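Local coordinates for TRAP dicarboxylate transporter, DctP subunit (PDB 4OVS), which probably binds succinate or related dicarboxylates in the periplasm and delivers them to a TRAP-type membrane transporter, at residues F91-S96 with R169-H174; W143-K148 with G232-L237. All blocks are in the same frame, centred on the assembly; numbering follows the deposited sequence.

Interaction 1: residues F91-S96 with R169-H174; sequences FSKFTS and RIMSSH. With SIN (succinic acid), chain C.
Succinate O1 is gripped from both segments, by Lys93 NZ at 2.9 Å and by Arg169 NH2 at 3.0 Å. Arg169 NH1 donates to the other oxygen, O2, completing the paired arginine-carboxylate hydrogen bonds by which TRAP solute-binding proteins hold their ligand. Both arginine bonds are nearly straight, 166°, and the carboxylate carbon lies in the guanidinium plane. The backbone N of Met171 sits over one face of that group, while Arg169 NE donates to the carbonyl of Leu190. A lysine in place of Arg169 lacks the two side-by-side N-H donors, so the carboxylate would probably lose its paired grip and be freer to turn. Lys93 NZ also forms a salt bridge with Asp72.

Met171, a selenomethionine, lies between the succinate and Ser92. Its CG lies 3.2 Å from succinate O1, and a bend at chi3 (-70°) brings CE to 3.3 Å from Ser92 OG. That hydroxyl, like Ser173 OG, is hydrogen-bonded to Asp105, which ties the two segments together indirectly. Thr95 OG1 turns back to Ser92 O at 2.9 Å, joining Thr95 N on the same face of that carbonyl. A water donates to Thr95 OG1 at 2.7 Å and accepts from His174 N.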
ATOM      1  N   PHE A  91      -1.996  -3.417   3.048  1.00 32.56           N
ATOM      2  CA  PHE A  91      -1.949  -4.510   4.014  1.00 33.05           C
ATOM      3  C   PHE A  91      -1.884  -3.992   5.452  1.00 30.11           C
ATOM      4  O   PHE A  91      -2.511  -4.522   6.368  1.00 26.84           O
ATOM      5  CB  PHE A  91      -0.743  -5.433   3.702  1.00 32.54           C
ATOM      6  CG  PHE A  91      -0.750  -6.023   2.286  1.00 21.85           C
ATOM      7  CD1 PHE A  91      -1.936  -6.307   1.649  1.00 23.11           C
ATOM      8  CD2 PHE A  91       0.430  -6.230   1.602  1.00 28.97           C
ATOM      9  CE1 PHE A  91      -1.949  -6.791   0.368  1.00 27.23           C
ATOM     10  CE2 PHE A  91       0.429  -6.703   0.311  1.00 28.19           C
ATOM     11  CZ  PHE A  91      -0.750  -7.008  -0.297  1.00 27.94           C
ATOM     12  N   SER A  92      -1.075  -2.983   5.668  1.00 22.67           N
ATOM     13  CA  SER A  92      -0.907  -2.411   7.025  1.00 30.87           C
ATOM     14  C   SER A  92      -2.231  -1.977   7.642  1.00 28.16           C
ATOM     15  O   SER A  92      -2.395  -1.996   8.857  1.00 25.91           O
ATOM     16  CB  SER A  92      -0.010  -1.157   6.998  1.00 25.82           C
ATOM     17  OG  SER A  92       1.335  -1.443   6.631  1.00 26.14           O
ATOM     18  N   LYS A  93      -3.160  -1.557   6.796  1.00 25.44           N
ATOM     19  CA  LYS A  93      -4.414  -1.007   7.229  1.00 26.08           C
ATOM     20  C   LYS A  93      -5.315  -2.099   7.837  1.00 32.31           C
ATOM     21  O   LYS A  93      -6.237  -1.794   8.562  1.00 28.91           O
ATOM     22  CB  LYS A  93      -5.115  -0.320   6.059  1.00 31.48           C
ATOM     23  CG  LYS A  93      -4.297   0.745   5.344  1.00 32.44           C
ATOM     24  CD  LYS A  93      -4.161   2.040   6.121  1.00 30.97           C
ATOM     25  CE  LYS A  93      -2.914   2.834   5.695  1.00 31.35           C
ATOM     26  NZ  LYS A  93      -2.991   3.445   4.356  1.00 23.68           N
ATOM     27  N   PHE A  94      -5.013  -3.364   7.557  1.00 26.16           N
ATOM     28  CA  PHE A  94      -5.766  -4.500   8.096  1.00 30.07           C
ATOM     29  C   PHE A  94      -5.206  -5.057   9.404  1.00 35.02           C
ATOM     30  O   PHE A  94      -5.804  -5.942  10.030  1.00 32.25           O
ATOM     31  CB  PHE A  94      -5.761  -5.661   7.085  1.00 24.96           C
ATOM     32  CG  PHE A  94      -6.569  -5.399   5.824  1.00 28.09           C
ATOM     33  CD1 PHE A  94      -7.924  -5.703   5.769  1.00 25.40           C
ATOM     34  CD2 PHE A  94      -5.967  -4.867   4.695  1.00 28.58           C
ATOM     35  CE1 PHE A  94      -8.659  -5.488   4.634  1.00 26.93           C
ATOM     36  CE2 PHE A  94      -6.708  -4.641   3.534  1.00 23.16           C
ATOM     37  CZ  PHE A  94      -8.041  -4.945   3.503  1.00 25.11           C
ATOM     38  N   THR A  95      -4.048  -4.573   9.817  1.00 36.98           N
ATOM     39  CA  THR A  95      -3.309  -5.285  10.856  1.00 38.67           C
ATOM     40  C   THR A  95      -3.926  -5.230  12.256  1.00 37.43           C
ATOM     41  O   THR A  95      -3.566  -6.032  13.098  1.00 35.73           O
ATOM     42  CB  THR A  95      -1.810  -4.881  10.879  1.00 36.99           C
ATOM     43  OG1 THR A  95      -1.651  -3.507  11.276  1.00 33.41           O
ATOM     44  CG2 THR A  95      -1.178  -5.117   9.478  1.00 32.58           C
ATOM     45  N   SER A  96      -4.863  -4.319  12.506  1.00 42.88           N
ATOM     46  CA  SER A  96      -5.577  -4.365  13.772  1.00 42.10           C
ATOM     47  C   SER A  96      -6.691  -5.430  13.774  1.00 44.69           C
ATOM     48  O   SER A  96      -6.937  -6.020  14.799  1.00 49.93           O
ATOM     49  CB  SER A  96      -6.136  -2.998  14.171  1.00 47.68           C
ATOM     50  OG  SER A  96      -7.159  -2.555  13.295  1.00 53.09           O
ATOM     51  N   ARG A 169       7.014   9.264   9.665  1.00 31.03           N
ATOM     52  CA  ARG A 169       5.632   8.809   9.531  1.00 31.25           C
ATOM     53  C   ARG A 169       5.602   7.313   9.178  1.00 28.51           C
ATOM     54  O   ARG A 169       6.409   6.850   8.377  1.00 27.90           O
ATOM     55  CB  ARG A 169       4.923   9.596   8.423  1.00 31.18           C
ATOM     56  CG  ARG A 169       3.425   9.307   8.296  1.00 28.43           C
ATOM     57  CD  ARG A 169       3.186   8.277   7.220  1.00 25.55           C
ATOM     58  NE  ARG A 169       1.811   7.796   7.165  1.00 28.09           N
ATOM     59  CZ  ARG A 169       1.315   7.114   6.133  1.00 26.73           C
ATOM     60  NH1 ARG A 169       2.088   6.886   5.074  1.00 22.54           N
ATOM     61  NH2 ARG A 169       0.047   6.662   6.156  1.00 29.69           N
ATOM     62  N   ILE A 170       4.674   6.571   9.773  1.00 26.37           N
ATOM     63  CA  ILE A 170       4.366   5.202   9.338  1.00 25.85           C
ATOM     64  C   ILE A 170       2.866   4.993   9.229  1.00 25.54           C
ATOM     65  O   ILE A 170       2.077   5.722   9.830  1.00 28.55           O
ATOM     66  CB  ILE A 170       4.845   4.156  10.333  1.00 26.86           C
ATOM     67  CG1 ILE A 170       4.313   4.472  11.730  1.00 28.33           C
ATOM     68  CG2 ILE A 170       6.349   4.107  10.345  1.00 28.28           C
ATOM     69  CD1 ILE A 170       4.549   3.327  12.732  1.00 35.69           C
HETATM   70  N   MSE A 171       2.477   3.984   8.477  1.00 30.22           N
HETATM   71  CA  MSE A 171       1.129   3.446   8.562  1.00 29.44           C
HETATM   72  C   MSE A 171       0.988   2.672   9.877  1.00 34.82           C
HETATM   73  O   MSE A 171       2.001   2.363  10.541  1.00 34.86           O
HETATM   74  CB  MSE A 171       0.878   2.522   7.391  1.00 29.75           C
HETATM   75  CG  MSE A 171       0.981   3.179   6.002  1.00 28.89           C
HETATM   76 SE   MSE A 171       0.957   1.779   4.557  1.00 34.10          SE
HETATM   77  CE  MSE A 171       2.704   0.965   4.880  1.00 22.76           C
ATOM     78  N   SER A 172      -0.253   2.339  10.239  1.00 36.27           N
ATOM     79  CA  SER A 172      -0.530   1.818  11.574  1.00 40.35           C
ATOM     80  C   SER A 172      -0.263   0.342  11.663  1.00 41.26           C
ATOM     81  O   SER A 172      -1.160  -0.462  11.482  1.00 39.17           O
ATOM     82  CB  SER A 172      -1.983   2.034  11.970  1.00 44.11           C
ATOM     83  OG  SER A 172      -2.165   1.654  13.334  1.00 49.71           O
ATOM     84  N   SER A 173       0.971  -0.007  11.979  1.00 39.78           N
ATOM     85  CA  SER A 173       1.387  -1.383  11.975  1.00 34.87           C
ATOM     86  C   SER A 173       2.500  -1.592  12.966  1.00 37.98           C
ATOM     87  O   SER A 173       3.512  -0.898  12.909  1.00 34.92           O
ATOM     88  CB  SER A 173       1.917  -1.741  10.592  1.00 35.44           C
ATOM     89  OG  SER A 173       2.594  -2.991  10.636  1.00 35.05           O
ATOM     90  N   HIS A 174       2.341  -2.562  13.861  1.00 37.73           N
ATOM     91  CA  HIS A 174       3.373  -2.824  14.861  1.00 37.83           C
ATOM     92  C   HIS A 174       4.675  -3.255  14.212  1.00 32.79           C
ATOM     93  O   HIS A 174       5.745  -2.962  14.724  1.00 37.32           O
ATOM     94  CB  HIS A 174       2.910  -3.846  15.899  1.00 40.08           C
ATOM     95  CG  HIS A 174       1.709  -3.398  16.667  1.00 45.16           C
ATOM     96  ND1 HIS A 174       0.608  -4.202  16.865  1.00 45.79           N
ATOM     97  CD2 HIS A 174       1.434  -2.223  17.280  1.00 46.91           C
ATOM     98  CE1 HIS A 174      -0.292  -3.546  17.576  1.00 46.44           C
ATOM     99  NE2 HIS A 174       0.183  -2.341  17.837  1.00 49.86           N
TER
HETATM  100  C1  SIN C 401       0.167   4.747   2.854  1.00 21.98           C
HETATM  101  O1  SIN C 401      -0.607   4.926   3.837  1.00 22.62           O
HETATM  102  O2  SIN C 401       1.371   5.078   2.843  1.00 22.51           O
HETATM  103  C2  SIN C 401      -0.369   4.005   1.650  1.00 21.31           C
HETATM  104  C3  SIN C 401      -1.467   4.779   0.935  1.00 23.21           C
HETATM  105  C4  SIN C 401      -1.907   3.864  -0.183  1.00 20.00           C
HETATM  106  O3  SIN C 401      -3.048   3.324  -0.183  1.00 23.71           O
HETATM  107  O4  SIN C 401      -1.086   3.638  -1.101  1.00 22.00           O
HETATM  108  O   HOH W   1      -0.640  -3.775  13.802  1.00 40.13           O

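Interaction 2: residues W143-K148 with G232-L237; sequences WDAGFK and GYLGYL
Phe147 offers one ring face to the edge of Tyr233, with CD1 of the tyrosine over its centre. This is an edge-to-face pair, planes at 74°, on two antiparallel strands that carry a classic beta bulge. Ala145 and Gly146 both face Leu234 there, and both their N atoms donate to Leu234 O. Gly146 N is 3.1 Å from Leu234 O; Ala145 N is 3.3 Å from it, by a more bent bond. Leu234 N returns a bond to Gly146 O. Beyond the bulge, Trp143 and Tyr236 form a hydrogen-bonded pair: Trp143 N to Tyr236 O and Tyr236 N to Trp143 O are both 2.9 Å.

Tyr233 CG is anti to the backbone N (chi1 175°), which sends the ring across to Asp144. Tyr233 OH donates to Asp144 OD1, which lies in the ring plane; the 2.3 Å separation is very short and its exact value is doubtful. Asp144 OD2 is held in a salt bridge with Lys113. Gly235 has no side chain beside this pair; a CB would clash with Tyr233 CE2.

Tyr236 lies on the other face of the sheet. Ala145 CB packs 3.6 Å from Tyr236 CE2, and Tyr236 OH is hydrogen-bonded to the succinate, placing the strand at the binding site. Lys148 NZ forms a salt bridge with Glu208. Lys148 NZ also donates to a water, 2.7 Å away, that lies 2.8 Å from Tyr233 O.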
ATOM      1  N   TRP A 143      -3.837  -6.269  -5.256  1.00 23.52           N
ATOM      2  CA  TRP A 143      -3.259  -5.248  -6.146  1.00 19.63           C
ATOM      3  C   TRP A 143      -1.866  -4.829  -5.678  1.00 20.82           C
ATOM      4  O   TRP A 143      -1.563  -4.938  -4.496  1.00 23.02           O
ATOM      5  CB  TRP A 143      -4.153  -4.024  -6.172  1.00 17.65           C
ATOM      6  CG  TRP A 143      -5.418  -4.131  -6.957  1.00 15.70           C
ATOM      7  CD1 TRP A 143      -5.993  -5.264  -7.449  1.00 22.61           C
ATOM      8  CD2 TRP A 143      -6.297  -3.059  -7.294  1.00 16.63           C
ATOM      9  NE1 TRP A 143      -7.155  -4.944  -8.126  1.00 19.94           N
ATOM     10  CE2 TRP A 143      -7.359  -3.595  -8.044  1.00 17.90           C
ATOM     11  CE3 TRP A 143      -6.265  -1.665  -7.076  1.00 15.79           C
ATOM     12  CZ2 TRP A 143      -8.377  -2.801  -8.586  1.00 16.59           C
ATOM     13  CZ3 TRP A 143      -7.252  -0.899  -7.619  1.00 15.08           C
ATOM     14  CH2 TRP A 143      -8.293  -1.458  -8.374  1.00 15.08           C
ATOM     15  N   ASP A 144      -1.028  -4.321  -6.614  1.00 20.99           N
ATOM     16  CA  ASP A 144       0.395  -4.030  -6.400  1.00 18.91           C
ATOM     17  C   ASP A 144       0.576  -2.496  -6.308  1.00 18.91           C
ATOM     18  O   ASP A 144      -0.073  -1.770  -7.057  1.00 19.79           O
ATOM     19  CB  ASP A 144       1.178  -4.473  -7.650  1.00 20.08           C
ATOM     20  CG  ASP A 144       2.666  -4.309  -7.519  1.00 22.91           C
ATOM     21  OD1 ASP A 144       3.193  -4.111  -6.402  1.00 25.60           O
ATOM     22  OD2 ASP A 144       3.351  -4.411  -8.574  1.00 29.14           O
ATOM     23  N   ALA A 145       1.420  -2.041  -5.399  1.00 22.27           N
ATOM     24  CA  ALA A 145       1.940  -0.678  -5.459  1.00 20.79           C
ATOM     25  C   ALA A 145       3.391  -0.756  -5.841  1.00 21.86           C
ATOM     26  O   ALA A 145       3.717  -0.473  -6.961  1.00 22.89           O
ATOM     27  CB  ALA A 145       1.738   0.116  -4.120  1.00 24.33           C
ATOM     28  N   GLY A 146       4.252  -1.137  -4.889  1.00 19.37           N
ATOM     29  CA  GLY A 146       5.631  -1.377  -5.170  1.00 17.46           C
ATOM     30  C   GLY A 146       6.440  -1.454  -3.895  1.00 17.15           C
ATOM     31  O   GLY A 146       5.917  -1.321  -2.794  1.00 18.50           O
ATOM     32  N   PHE A 147       7.738  -1.663  -4.059  1.00 22.19           N
ATOM     33  CA  PHE A 147       8.651  -1.627  -2.945  1.00 25.73           C
ATOM     34  C   PHE A 147       8.845  -0.190  -2.454  1.00 23.36           C
ATOM     35  O   PHE A 147       8.701   0.761  -3.211  1.00 20.49           O
ATOM     36  CB  PHE A 147       9.982  -2.259  -3.342  1.00 21.28           C
ATOM     37  CG  PHE A 147       9.919  -3.745  -3.460  1.00 26.12           C
ATOM     38  CD1 PHE A 147      10.128  -4.558  -2.351  1.00 27.89           C
ATOM     39  CD2 PHE A 147       9.619  -4.328  -4.660  1.00 32.29           C
ATOM     40  CE1 PHE A 147      10.057  -5.907  -2.457  1.00 30.08           C
ATOM     41  CE2 PHE A 147       9.546  -5.681  -4.764  1.00 33.37           C
ATOM     42  CZ  PHE A 147       9.773  -6.475  -3.657  1.00 30.19           C
ATOM     43  N   LYS A 148       9.186  -0.070  -1.179  1.00 24.58           N
ATOM     44  CA  LYS A 148       9.162   1.190  -0.457  1.00 25.07           C
ATOM     45  C   LYS A 148      10.573   1.782  -0.365  1.00 29.13           C
ATOM     46  O   LYS A 148      11.560   1.036  -0.334  1.00 23.43           O
ATOM     47  CB  LYS A 148       8.622   0.972   0.954  1.00 28.04           C
ATOM     48  CG  LYS A 148       7.155   0.593   1.039  1.00 29.33           C
ATOM     49  CD  LYS A 148       6.685   0.560   2.496  1.00 29.54           C
ATOM     50  CE  LYS A 148       7.489  -0.462   3.291  1.00 26.96           C
ATOM     51  NZ  LYS A 148       6.877  -0.780   4.603  1.00 31.58           N
ATOM     52  N   GLY A 232      11.056  -2.638   2.128  1.00 29.06           N
ATOM     53  CA  GLY A 232       9.822  -3.363   2.429  1.00 24.75           C
ATOM     54  C   GLY A 232       8.822  -3.199   1.286  1.00 28.10           C
ATOM     55  O   GLY A 232       9.080  -2.422   0.350  1.00 29.88           O
ATOM     56  N   TYR A 233       7.684  -3.892   1.347  1.00 27.59           N
ATOM     57  CA  TYR A 233       6.743  -3.905   0.209  1.00 24.81           C
ATOM     58  C   TYR A 233       5.392  -3.311   0.624  1.00 26.25           C
ATOM     59  O   TYR A 233       4.997  -3.438   1.757  1.00 24.13           O
ATOM     60  CB  TYR A 233       6.564  -5.347  -0.371  1.00 31.16           C
ATOM     61  CG  TYR A 233       5.515  -5.348  -1.449  1.00 26.42           C
ATOM     62  CD1 TYR A 233       5.821  -4.938  -2.743  1.00 25.27           C
ATOM     63  CD2 TYR A 233       4.202  -5.672  -1.162  1.00 24.67           C
ATOM     64  CE1 TYR A 233       4.826  -4.857  -3.747  1.00 24.95           C
ATOM     65  CE2 TYR A 233       3.209  -5.639  -2.169  1.00 26.56           C
ATOM     66  CZ  TYR A 233       3.542  -5.216  -3.454  1.00 26.42           C
ATOM     67  OH  TYR A 233       2.554  -5.113  -4.426  1.00 25.80           O
ATOM     68  N   LEU A 234       4.696  -2.676  -0.314  1.00 24.19           N
ATOM     69  CA  LEU A 234       3.385  -2.112  -0.073  1.00 27.78           C
ATOM     70  C   LEU A 234       2.461  -2.553  -1.212  1.00 27.91           C
ATOM     71  O   LEU A 234       2.760  -2.353  -2.404  1.00 18.98           O
ATOM     72  CB  LEU A 234       3.459  -0.591   0.012  1.00 26.18           C
ATOM     73  CG  LEU A 234       2.299   0.170   0.687  1.00 26.62           C
ATOM     74  CD1 LEU A 234       2.748   1.607   1.030  1.00 29.29           C
ATOM     75  CD2 LEU A 234       1.080   0.259  -0.218  1.00 25.14           C
ATOM     76  N   GLY A 235       1.366  -3.199  -0.815  1.00 27.11           N
ATOM     77  CA  GLY A 235       0.328  -3.669  -1.723  1.00 23.81           C
ATOM     78  C   GLY A 235      -1.047  -3.592  -1.061  1.00 23.23           C
ATOM     79  O   GLY A 235      -1.138  -3.281   0.115  1.00 20.51           O
ATOM     80  N   TYR A 236      -2.087  -3.946  -1.814  1.00 21.64           N
ATOM     81  CA  TYR A 236      -3.467  -3.744  -1.404  1.00 23.35           C
ATOM     82  C   TYR A 236      -4.316  -5.036  -1.524  1.00 21.75           C
ATOM     83  O   TYR A 236      -4.033  -5.904  -2.336  1.00 18.84           O
ATOM     84  CB  TYR A 236      -4.082  -2.699  -2.321  1.00 20.09           C
ATOM     85  CG  TYR A 236      -3.238  -1.461  -2.580  1.00 25.32           C
ATOM     86  CD1 TYR A 236      -3.136  -0.472  -1.612  1.00 23.22           C
ATOM     87  CD2 TYR A 236      -2.569  -1.261  -3.795  1.00 19.09           C
ATOM     88  CE1 TYR A 236      -2.386   0.680  -1.807  1.00 20.06           C
ATOM     89  CE2 TYR A 236      -1.815  -0.079  -4.011  1.00 17.80           C
ATOM     90  CZ  TYR A 236      -1.751   0.882  -3.010  1.00 20.79           C
ATOM     91  OH  TYR A 236      -1.011   2.026  -3.129  1.00 19.29           O
ATOM     92  N   LEU A 237      -5.361  -5.136  -0.710  1.00 20.82           N
ATOM     93  CA  LEU A 237      -6.372  -6.179  -0.851  1.00 19.49           C
ATOM     94  C   LEU A 237      -7.682  -5.456  -1.096  1.00 23.80           C
ATOM     95  O   LEU A 237      -8.097  -4.597  -0.307  1.00 25.85           O
ATOM     96  CB  LEU A 237      -6.461  -7.055   0.375  1.00 26.78           C
ATOM     97  CG  LEU A 237      -7.657  -8.029   0.316  1.00 29.37           C
ATOM     98  CD1 LEU A 237      -7.512  -9.044  -0.797  1.00 24.51           C
ATOM     99  CD2 LEU A 237      -7.830  -8.715   1.627  1.00 30.31           C
TER
HETATM  100  O   HOH W   2       4.472  -1.943   4.035  1.00 28.94           O

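Overall arrangement
Both contacts are largely buried, but they differ in build. Interaction 2 is sheet pairing close to the centre of the chain, carried by backbone bonds and aromatic packing. Interaction 1 joins a loop to the end of strand 167-170 and the turn that leads into helix 174-181, through side chains, a water and the shared ligand. They meet directly: Phe91 N is probably hydrogen-bonded to Gly235 O, and the Phe91 ring packs on Tyr233. Met171 touches Leu234. The succinate also links them, with one carboxylate held by Lys93 and Arg169 of interaction 1 and the other bonded by Tyr236 of interaction 2. Lys40 and Asn213 add further bonds to the ligand.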